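Local structure of UDP-glucose 4-epimerase (Campylobacter jejuni subsp. jejuni serotype O:2, 7K3P) at residues K223-F228 / D294-L299; V248-S253 / P325-L330; V269-Y274 / L310-S315. The protein catalyses the reversible 4-epimerisation of UDP-glucose, and very probably of UDP-GlcNAc, using tightly held NAD as its redox cofactor. The protein carries 2 engineered substitutions. All coordinates share one frame; numbering follows the deposited sequence.

Interaction 1: K223-F228 / D294-L299; sequences KRDKLF and DFKVEL
Two successive bends, at chi3 (-71°) and chi4 (-61°), curl the end of K296 across to segment 223-228, where D225 meets it with a carboxylate swung opposite its own backbone N (chi1 -172°). One residue thereby receives the ammonium twice. K296 NZ donates to the backbone D225 O at 3.1 Å and forms a salt bridge with D225 OD1, which it approaches from above the carboxylate plane; the modelled NZ to OD1 separation of 2.5 Å is short, and its exact value is doubtful. A water bridges the same two residues, accepting from K296 N and donating to D225 O.

Beyond this clasp the two segments run as a two-stranded parallel sheet. L227 is bonded through both its backbone N and its backbone O: L227 N donates to K296 O at 2.8 Å, and E298 N donates to L227 O at 3.0 Å. The side chains then divide between two faces. L227 and V297 lie on one, turned to helix 280-291, and there L227 CD1 touches CE1 of the F295 ring at 3.7 Å; C219 of helix 212-220 packs against both L227 and F295. On the other face K226 CG lies 3.7 Å from K296 CE, and ring carbon CE1 of F228 meets E298 CB at 3.7 Å. A long salt bridge joins K226 NZ to E298 OE1 at 3.9 Å.

The chemistry is thus two-sided: an apolar face turned to the helices, and an outer face where each lysine has an acidic partner across the strands, D225 close to K296 and E298 at longer range from K226, which probably balances the charge there.

Interaction 2: V248-S253 / P325-L330; sequences VDDISS and PKYDDL
D250, in the first turn of helix 248-261, clasps the loop between helices 315-320 and 330-343 through a bidentate carboxylate: each oxygen takes one of two consecutive backbone amides, at K326 and Y327. One acidic side chain thus ties two successive amides of an irregular segment to the start of a helix, here in a member of the NAD-dependent epimerase/dehydratase family.

Among the hydrogen bonds, K326 N donates to D250 OD1 at 2.9 Å in a nearly straight bond (163°), arriving on the syn side but well out of the carboxylate plane. Y327 N donates to D250 OD2 at 3.0 Å and uses the syn lone pair, although this bond is more bent (135°). The strongest partner of D250 OD2 is the hydroxyl of Y274, outside the two segments, so the buried carboxylate has three polar partners, which probably favour its ionised form.

Packing contacts surround the clasp. P325 CB rests 3.7 Å from D250 CG, while CB of Y327 comes to 3.3 Å from D250 OD2. The Y327 ring lies beside the helix start, its CE2 3.7 Å from D249 CB; H247 meets the same ring from outside the two segments. The carboxylate of D249 binds, through OD2, a glycerol that probably came from the crystallisation liquor.

Bonds within each segment come last. D328 centres an inverse gamma turn, after which D329 caps helix 330-343 with OD1 on the amide of L332. Within helix 248-261, V248 O accepts from both S252 N and, at 2.8 Å, S252 OG, which reach it from opposite faces of its plane.

Interaction 3: V269-Y274 / L310-S315; sequences VFNVGY and LISDAS
N271 meets D313, and A314 meets G273, in the close-packed half of this buried contact, while the hydroxyl of S312 faces a looser half bridged by two waters. On the packed side N271 ND2 donates to D313 O at 3.1 Å, in a nearly straight bond (164°) that lies in the plane of the amide although it meets the carbonyl from a tilted direction. A first torsion that sets CG opposite the carbonyl carbon (chi1 -72°) carries the carboxamide to this oxygen. Separately, N271 CB and S312 CB are in contact at 3.9 Å. The methyl of A314 presses still closer, its CB 3.1 Å from G273 O, and the two segments come within 5.4 Å between G273 CA and A314 CA.

The other side is bridged rather than packed. One water donates to N271 OD1 and sits 2.9 Å from S312 OG; a second lies 2.7 Å from V272 O and also beside S312 OG. The amide of N271 is thus held at both ends, since the hydroxyl of Y142 is bonded to its OD1 as well, and a flip of the group would exchange donor for acceptor at D313 O.

Within segment 310-315, D313 OD1 accepts both S315 N and S315 OG from the same face of the carboxylate, the first bond forming an Asx turn. This turn leads through the N-cap residue A314 into helix 315-320. The whole belongs to the place where strand 268-271, an outermost strand of the seven-stranded parallel Rossmann-type sheet, gives way to the loop that passes strand 309-312 of the smaller mixed sheet.

Overall arrangement
Interactions 2 and 3 are neighbours, their centres 13 Å apart, and Y274 joins them: Y274 OH lies 2.6 Å from D250 OD2, a probable hydrogen bond, while P325 CB packs on Y274 CE1 at 3.5 Å. Along the chain, interaction 3 is nested inside the loop closed by interaction 2. Both stand near the cofactor without touching it, the side chains of V272 and D249 being about 9 Å and 11 Å from NAD. Interaction 1 is peripheral: its centre is 26 Å from that of interaction 2 and 29 Å from that of interaction 3. Strand 296-300 nevertheless leads on in sequence to strand 309-312 of interaction 3.

Interaction 1: K223-F228 / D294-L299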
loop_
_atom_site.group_PDB
_atom_site.type_symbol
_atom_site.label_atom_id
_atom_site.label_comp_id
_atom_site.label_asym_id
_atom_site.label_seq_id
_atom_site.Cartn_x
_atom_site.Cartn_y
_atom_site.Cartn_z
ATOM N N LYS A 223 10.207 33.082 -14.894
ATOM C CA LYS A 223 9.162 32.707 -13.945
ATOM C C LYS A 223 9.655 32.790 -12.503
ATOM O O LYS A 223 8.903 33.113 -11.583
ATOM C CB LYS A 223 8.662 31.291 -14.229
ATOM C CG LYS A 223 7.838 31.146 -15.498
ATOM C CD LYS A 223 7.212 29.759 -15.547
ATOM C CE LYS A 223 6.522 29.499 -16.873
ATOM N NZ LYS A 223 6.034 28.086 -16.966
ATOM N N ARG A 224 10.928 32.481 -12.316
ATOM C CA ARG A 224 11.525 32.470 -10.997
ATOM C C ARG A 224 12.630 33.512 -10.988
ATOM O O ARG A 224 13.409 33.622 -11.939
ATOM C CB ARG A 224 12.081 31.075 -10.688
ATOM C CG ARG A 224 12.803 30.966 -9.363
ATOM C CD ARG A 224 13.341 29.562 -9.165
ATOM N NE ARG A 224 12.265 28.572 -9.079
ATOM C CZ ARG A 224 11.657 28.223 -7.946
ATOM N NH1 ARG A 224 12.014 28.787 -6.799
ATOM N NH2 ARG A 224 10.690 27.311 -7.955
ATOM N N ASP A 225 12.695 34.280 -9.911
ATOM C CA ASP A 225 13.553 35.454 -9.872
ATOM C C ASP A 225 15.032 35.104 -9.771
ATOM O O ASP A 225 15.862 35.659 -10.493
ATOM C CB ASP A 225 13.139 36.340 -8.702
ATOM C CG ASP A 225 13.843 37.674 -8.709
ATOM O OD1 ASP A 225 14.132 38.188 -9.815
ATOM O OD2 ASP A 225 14.105 38.207 -7.606
ATOM N N LYS A 226 15.359 34.187 -8.867
ATOM C CA LYS A 226 16.748 33.821 -8.618
ATOM C C LYS A 226 16.911 32.306 -8.513
ATOM O O LYS A 226 15.950 31.586 -8.241
ATOM C CB LYS A 226 17.261 34.484 -7.329
ATOM C CG LYS A 226 17.661 35.955 -7.479
ATOM C CD LYS A 226 18.679 36.397 -6.414
ATOM C CE LYS A 226 18.010 36.908 -5.145
ATOM N NZ LYS A 226 19.019 37.305 -4.107
ATOM N N LEU A 227 18.131 31.834 -8.741
ATOM C CA LEU A 227 18.491 30.433 -8.512
ATOM C C LEU A 227 19.623 30.415 -7.486
ATOM O O LEU A 227 20.623 31.113 -7.652
ATOM C CB LEU A 227 18.941 29.766 -9.820
ATOM C CG LEU A 227 19.313 28.279 -9.844
ATOM C CD1 LEU A 227 19.283 27.744 -11.272
ATOM C CD2 LEU A 227 20.686 28.037 -9.230
ATOM N N PHE A 228 19.474 29.635 -6.424
ATOM C CA PHE A 228 20.509 29.584 -5.403
ATOM C C PHE A 228 21.349 28.316 -5.523
ATOM O O PHE A 228 20.813 27.218 -5.656
ATOM C CB PHE A 228 19.885 29.664 -4.007
ATOM C CG PHE A 228 19.474 31.059 -3.595
ATOM C CD1 PHE A 228 20.434 32.014 -3.279
ATOM C CD2 PHE A 228 18.135 31.406 -3.500
ATOM C CE1 PHE A 228 20.066 33.299 -2.889
ATOM C CE2 PHE A 228 17.758 32.688 -3.105
ATOM C CZ PHE A 228 18.725 33.633 -2.799
ATOM N N ASP A 294 20.702 35.251 -19.171
ATOM C CA ASP A 294 21.653 35.304 -18.071
ATOM C C ASP A 294 20.903 35.572 -16.763
ATOM O O ASP A 294 21.055 36.635 -16.154
ATOM C CB ASP A 294 22.694 36.395 -18.335
ATOM C CG ASP A 294 23.820 36.386 -17.322
ATOM O OD1 ASP A 294 23.980 35.357 -16.620
ATOM O OD2 ASP A 294 24.546 37.408 -17.237
ATOM N N PHE A 295 20.093 34.603 -16.337
ATOM C CA PHE A 295 19.268 34.762 -15.135
ATOM C C PHE A 295 20.123 34.876 -13.880
ATOM O O PHE A 295 21.301 34.516 -13.888
ATOM C CB PHE A 295 18.250 33.615 -14.997
ATOM C CG PHE A 295 18.870 32.244 -14.972
ATOM C CD1 PHE A 295 19.354 31.704 -13.785
ATOM C CD2 PHE A 295 18.961 31.490 -16.137
ATOM C CE1 PHE A 295 19.928 30.439 -13.760
ATOM C CE2 PHE A 295 19.532 30.226 -16.125
ATOM C CZ PHE A 295 20.018 29.700 -14.936
ATOM N N LYS A 296 19.519 35.382 -12.806
ATOM C CA LYS A 296 20.234 35.619 -11.548
ATOM C C LYS A 296 20.530 34.339 -10.755
ATOM O O LYS A 296 19.608 33.608 -10.368
ATOM C CB LYS A 296 19.444 36.593 -10.661
ATOM C CG LYS A 296 19.192 37.963 -11.293
ATOM C CD LYS A 296 18.597 38.959 -10.294
ATOM C CE LYS A 296 17.153 38.622 -9.940
ATOM N NZ LYS A 296 16.257 38.647 -11.132
ATOM N N VAL A 297 21.813 34.075 -10.508
ATOM C CA VAL A 297 22.208 33.010 -9.581
ATOM C C VAL A 297 23.129 33.508 -8.462
ATOM O O VAL A 297 24.029 34.327 -8.694
ATOM C CB VAL A 297 22.816 31.770 -10.298
ATOM C CG1 VAL A 297 22.882 31.982 -11.799
ATOM C CG2 VAL A 297 24.177 31.418 -9.719
ATOM N N GLU A 298 22.887 33.013 -7.248
ATOM C CA GLU A 298 23.657 33.421 -6.078
ATOM C C GLU A 298 24.194 32.222 -5.312
ATOM O O GLU A 298 23.499 31.216 -5.131
ATOM C CB GLU A 298 22.806 34.283 -5.137
ATOM C CG GLU A 298 23.540 35.494 -4.586
ATOM C CD GLU A 298 23.578 36.642 -5.574
ATOM O OE1 GLU A 298 22.493 37.191 -5.876
ATOM O OE2 GLU A 298 24.686 36.992 -6.046
ATOM N N LEU A 299 25.438 32.340 -4.863
ATOM C CA LEU A 299 26.066 31.326 -4.036
ATOM C C LEU A 299 25.474 31.376 -2.640
ATOM O O LEU A 299 25.352 32.449 -2.046
ATOM C CB LEU A 299 27.562 31.599 -3.949
ATOM C CG LEU A 299 28.506 30.541 -4.511
ATOM C CD1 LEU A 299 28.119 30.231 -5.946
ATOM C CD2 LEU A 299 29.955 31.013 -4.436
HETATM O O HOH W 1 16.896 36.404 -13.439
#

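Interaction 2: V248-S253 / P325-L330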
loop_
_atom_site.group_PDB
_atom_site.type_symbol
_atom_site.label_atom_id
_atom_site.label_comp_id
_atom_site.label_asym_id
_atom_site.label_seq_id
_atom_site.Cartn_x
_atom_site.Cartn_y
_atom_site.Cartn_z
ATOM N N VAL A 248 13.135 13.335 -21.811
ATOM C CA VAL A 248 11.822 12.686 -21.917
ATOM C C VAL A 248 11.801 11.562 -22.959
ATOM O O VAL A 248 11.077 10.575 -22.799
ATOM C CB VAL A 248 10.683 13.706 -22.182
ATOM C CG1 VAL A 248 10.891 14.421 -23.522
ATOM C CG2 VAL A 248 9.319 13.010 -22.149
ATOM N N ASP A 249 12.605 11.686 -24.015
ATOM C CA ASP A 249 12.588 10.666 -25.066
ATOM C C ASP A 249 13.419 9.439 -24.687
ATOM O O ASP A 249 13.212 8.352 -25.230
ATOM C CB ASP A 249 13.022 11.253 -26.429
ATOM C CG ASP A 249 11.926 12.097 -27.083
ATOM O OD1 ASP A 249 10.759 11.642 -27.117
ATOM O OD2 ASP A 249 12.228 13.222 -27.543
ATOM N N ASP A 250 14.345 9.620 -23.743
ATOM C CA ASP A 250 15.182 8.523 -23.243
ATOM C C ASP A 250 14.480 7.695 -22.172
ATOM O O ASP A 250 14.651 6.466 -22.090
ATOM C CB ASP A 250 16.503 9.071 -22.683
ATOM C CG ASP A 250 17.477 9.492 -23.779
ATOM O OD1 ASP A 250 17.401 8.916 -24.884
ATOM O OD2 ASP A 250 18.314 10.394 -23.536
ATOM N N ILE A 251 13.720 8.360 -21.307
ATOM C CA ILE A 251 12.895 7.584 -20.376
ATOM C C ILE A 251 11.787 6.914 -21.201
ATOM O O ILE A 251 11.406 5.776 -20.936
ATOM C CB ILE A 251 12.332 8.446 -19.213
ATOM C CG1 ILE A 251 11.441 7.606 -18.293
ATOM C CG2 ILE A 251 11.590 9.667 -19.738
ATOM C CD1 ILE A 251 12.152 6.394 -17.729
ATOM N N SER A 252 11.302 7.614 -22.224
ATOM C CA SER A 252 10.289 7.020 -23.098
ATOM C C SER A 252 10.813 5.736 -23.734
ATOM O O SER A 252 10.158 4.703 -23.660
ATOM C CB SER A 252 9.811 8.009 -24.160
ATOM O OG SER A 252 8.955 8.978 -23.588
ATOM N N SER A 253 12.011 5.783 -24.324
ATOM C CA SER A 253 12.532 4.604 -25.016
ATOM C C SER A 253 12.778 3.445 -24.051
ATOM O O SER A 253 12.649 2.270 -24.413
ATOM C CB SER A 253 13.801 4.952 -25.830
ATOM O OG SER A 253 14.888 5.278 -24.975
ATOM N N PRO A 325 20.283 5.145 -24.484
ATOM C CA PRO A 325 19.821 6.530 -24.538
ATOM C C PRO A 325 20.556 7.250 -25.648
ATOM O O PRO A 325 21.675 6.875 -25.998
ATOM C CB PRO A 325 20.246 7.103 -23.172
ATOM C CG PRO A 325 21.313 6.174 -22.664
ATOM C CD PRO A 325 20.957 4.820 -23.215
ATOM N N LYS A 326 19.955 8.279 -26.208
ATOM C CA LYS A 326 20.680 8.991 -27.232
ATOM C C LYS A 326 20.582 10.503 -27.048
ATOM O O LYS A 326 21.007 11.272 -27.913
ATOM C CB LYS A 326 20.251 8.510 -28.622
ATOM C CG LYS A 326 19.030 7.588 -28.600
ATOM C CD LYS A 326 18.338 7.519 -29.959
ATOM C CE LYS A 326 19.212 6.802 -30.988
ATOM N NZ LYS A 326 18.404 6.276 -32.123
ATOM N N TYR A 327 20.049 10.927 -25.902
ATOM C CA TYR A 327 20.049 12.353 -25.579
ATOM C C TYR A 327 20.752 12.678 -24.254
ATOM O O TYR A 327 20.405 13.661 -23.589
ATOM C CB TYR A 327 18.634 12.953 -25.627
ATOM C CG TYR A 327 17.932 12.778 -26.959
ATOM C CD1 TYR A 327 18.417 13.386 -28.109
ATOM C CD2 TYR A 327 16.777 12.007 -27.061
ATOM C CE1 TYR A 327 17.772 13.219 -29.335
ATOM C CE2 TYR A 327 16.126 11.833 -28.271
ATOM C CZ TYR A 327 16.630 12.442 -29.406
ATOM O OH TYR A 327 15.993 12.275 -30.613
ATOM N N ASP A 328 21.746 11.863 -23.893
ATOM C CA ASP A 328 22.630 12.181 -22.775
ATOM C C ASP A 328 23.506 13.348 -23.212
ATOM O O ASP A 328 24.672 13.173 -23.573
ATOM C CB ASP A 328 23.505 10.977 -22.373
ATOM C CG ASP A 328 24.301 11.232 -21.073
ATOM O OD1 ASP A 328 24.237 12.370 -20.550
ATOM O OD2 ASP A 328 24.998 10.308 -20.589
ATOM N N ASP A 329 22.926 14.541 -23.192
ATOM C CA ASP A 329 23.586 15.737 -23.686
ATOM C C ASP A 329 22.944 16.900 -22.945
ATOM O O ASP A 329 21.777 17.206 -23.184
ATOM C CB ASP A 329 23.360 15.847 -25.204
ATOM C CG ASP A 329 23.910 17.129 -25.801
ATOM O OD1 ASP A 329 23.643 18.226 -25.268
ATOM O OD2 ASP A 329 24.608 17.040 -26.831
ATOM N N LEU A 330 23.696 17.537 -22.044
ATOM C CA LEU A 330 23.107 18.516 -21.125
ATOM C C LEU A 330 22.466 19.683 -21.854
ATOM O O LEU A 330 21.444 20.215 -21.408
ATOM C CB LEU A 330 24.142 19.051 -20.121
ATOM C CG LEU A 330 23.747 19.112 -18.631
ATOM C CD1 LEU A 330 24.399 20.277 -17.914
ATOM C CD2 LEU A 330 22.227 19.091 -18.385
#

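Interaction 3: V269-Y274 / L310-S315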
loop_
_atom_site.group_PDB
_atom_site.type_symbol
_atom_site.label_atom_id
_atom_site.label_comp_id
_atom_site.label_asym_id
_atom_site.label_seq_id
_atom_site.Cartn_x
_atom_site.Cartn_y
_atom_site.Cartn_z
ATOM N N VAL A 269 12.889 -5.251 -11.860
ATOM C CA VAL A 269 12.833 -3.810 -11.608
ATOM C C VAL A 269 14.139 -3.172 -12.082
ATOM O O VAL A 269 15.217 -3.738 -11.881
ATOM C CB VAL A 269 12.546 -3.523 -10.109
ATOM C CG1 VAL A 269 13.476 -4.357 -9.221
ATOM C CG2 VAL A 269 12.666 -2.037 -9.793
ATOM N N PHE A 270 14.043 -2.021 -12.743
ATOM C CA PHE A 270 15.217 -1.352 -13.285
ATOM C C PHE A 270 15.203 0.111 -12.910
ATOM O O PHE A 270 14.162 0.779 -13.050
ATOM C CB PHE A 270 15.230 -1.383 -14.827
ATOM C CG PHE A 270 15.412 -2.750 -15.423
ATOM C CD1 PHE A 270 16.621 -3.426 -15.299
ATOM C CD2 PHE A 270 14.380 -3.339 -16.147
ATOM C CE1 PHE A 270 16.792 -4.683 -15.865
ATOM C CE2 PHE A 270 14.536 -4.604 -16.721
ATOM C CZ PHE A 270 15.753 -5.282 -16.577
ATOM N N ASN A 271 16.354 0.623 -12.479
ATOM C CA ASN A 271 16.565 2.056 -12.525
ATOM C C ASN A 271 16.726 2.447 -13.987
ATOM O O ASN A 271 17.359 1.717 -14.760
ATOM C CB ASN A 271 17.850 2.441 -11.785
ATOM C CG ASN A 271 17.728 2.317 -10.286
ATOM O OD1 ASN A 271 16.649 2.516 -9.714
ATOM N ND2 ASN A 271 18.850 1.998 -9.626
ATOM N N VAL A 272 16.204 3.609 -14.363
ATOM C CA VAL A 272 16.506 4.172 -15.669
ATOM C C VAL A 272 17.289 5.452 -15.467
ATOM O O VAL A 272 16.792 6.396 -14.844
ATOM C CB VAL A 272 15.241 4.491 -16.480
ATOM C CG1 VAL A 272 15.628 4.893 -17.900
ATOM C CG2 VAL A 272 14.296 3.276 -16.499
ATOM N N GLY A 273 18.512 5.496 -16.001
ATOM C CA GLY A 273 19.345 6.682 -15.862
ATOM C C GLY A 273 20.606 6.582 -16.713
ATOM O O GLY A 273 20.918 5.504 -17.249
ATOM N N TYR A 274 21.332 7.694 -16.829
ATOM C CA TYR A 274 22.536 7.736 -17.656
ATOM C C TYR A 274 23.767 7.110 -16.975
ATOM O O TYR A 274 24.817 6.942 -17.620
ATOM C CB TYR A 274 22.836 9.172 -18.108
ATOM C CG TYR A 274 21.754 9.809 -18.949
ATOM C CD1 TYR A 274 21.136 9.103 -19.984
ATOM C CD2 TYR A 274 21.346 11.119 -18.711
ATOM C CE1 TYR A 274 20.144 9.690 -20.763
ATOM C CE2 TYR A 274 20.354 11.717 -19.485
ATOM C CZ TYR A 274 19.758 10.994 -20.506
ATOM O OH TYR A 274 18.779 11.582 -21.273
ATOM N N LEU A 310 23.699 12.174 -5.659
ATOM C CA LEU A 310 22.553 11.265 -5.598
ATOM C C LEU A 310 22.115 10.945 -7.035
ATOM O O LEU A 310 21.521 11.785 -7.714
ATOM C CB LEU A 310 21.396 11.909 -4.824
ATOM C CG LEU A 310 20.068 11.148 -4.826
ATOM C CD1 LEU A 310 20.285 9.774 -4.261
ATOM C CD2 LEU A 310 18.998 11.887 -4.029
ATOM N N ILE A 311 22.422 9.737 -7.504
ATOM C CA ILE A 311 22.064 9.349 -8.870
ATOM C C ILE A 311 21.660 7.882 -8.895
ATOM O O ILE A 311 21.939 7.140 -7.942
ATOM C CB ILE A 311 23.246 9.568 -9.853
ATOM C CG1 ILE A 311 24.366 8.567 -9.572
ATOM C CG2 ILE A 311 23.765 10.993 -9.759
ATOM C CD1 ILE A 311 25.491 8.617 -10.622
ATOM N N SER A 312 21.015 7.461 -9.982
ATOM C CA SER A 312 20.648 6.060 -10.136
ATOM C C SER A 312 21.867 5.264 -10.588
ATOM O O SER A 312 22.665 5.754 -11.401
ATOM C CB SER A 312 19.552 5.887 -11.199
ATOM O OG SER A 312 18.365 6.612 -10.887
ATOM N N ASP A 313 21.979 4.035 -10.099
ATOM C CA ASP A 313 22.885 3.060 -10.687
ATOM C C ASP A 313 22.134 2.414 -11.856
ATOM O O ASP A 313 21.147 1.719 -11.641
ATOM C CB ASP A 313 23.234 2.001 -9.646
ATOM C CG ASP A 313 24.212 0.951 -10.171
ATOM O OD1 ASP A 313 24.403 0.825 -11.407
ATOM O OD2 ASP A 313 24.788 0.244 -9.323
ATOM N N ALA A 314 22.589 2.655 -13.086
ATOM C CA ALA A 314 21.905 2.141 -14.273
ATOM C C ALA A 314 22.588 0.940 -14.924
ATOM O O ALA A 314 22.277 0.600 -16.067
ATOM C CB ALA A 314 21.721 3.252 -15.293
ATOM N N SER A 315 23.508 0.296 -14.210
ATOM C CA SER A 315 24.225 -0.841 -14.781
ATOM C C SER A 315 23.283 -2.025 -15.107
ATOM O O SER A 315 23.412 -2.676 -16.157
ATOM C CB SER A 315 25.376 -1.258 -13.861
ATOM O OG SER A 315 24.911 -1.726 -12.612
HETATM O O HOH W 2 15.889 5.559 -9.744
HETATM O O HOH W 3 17.257 8.039 -12.748
#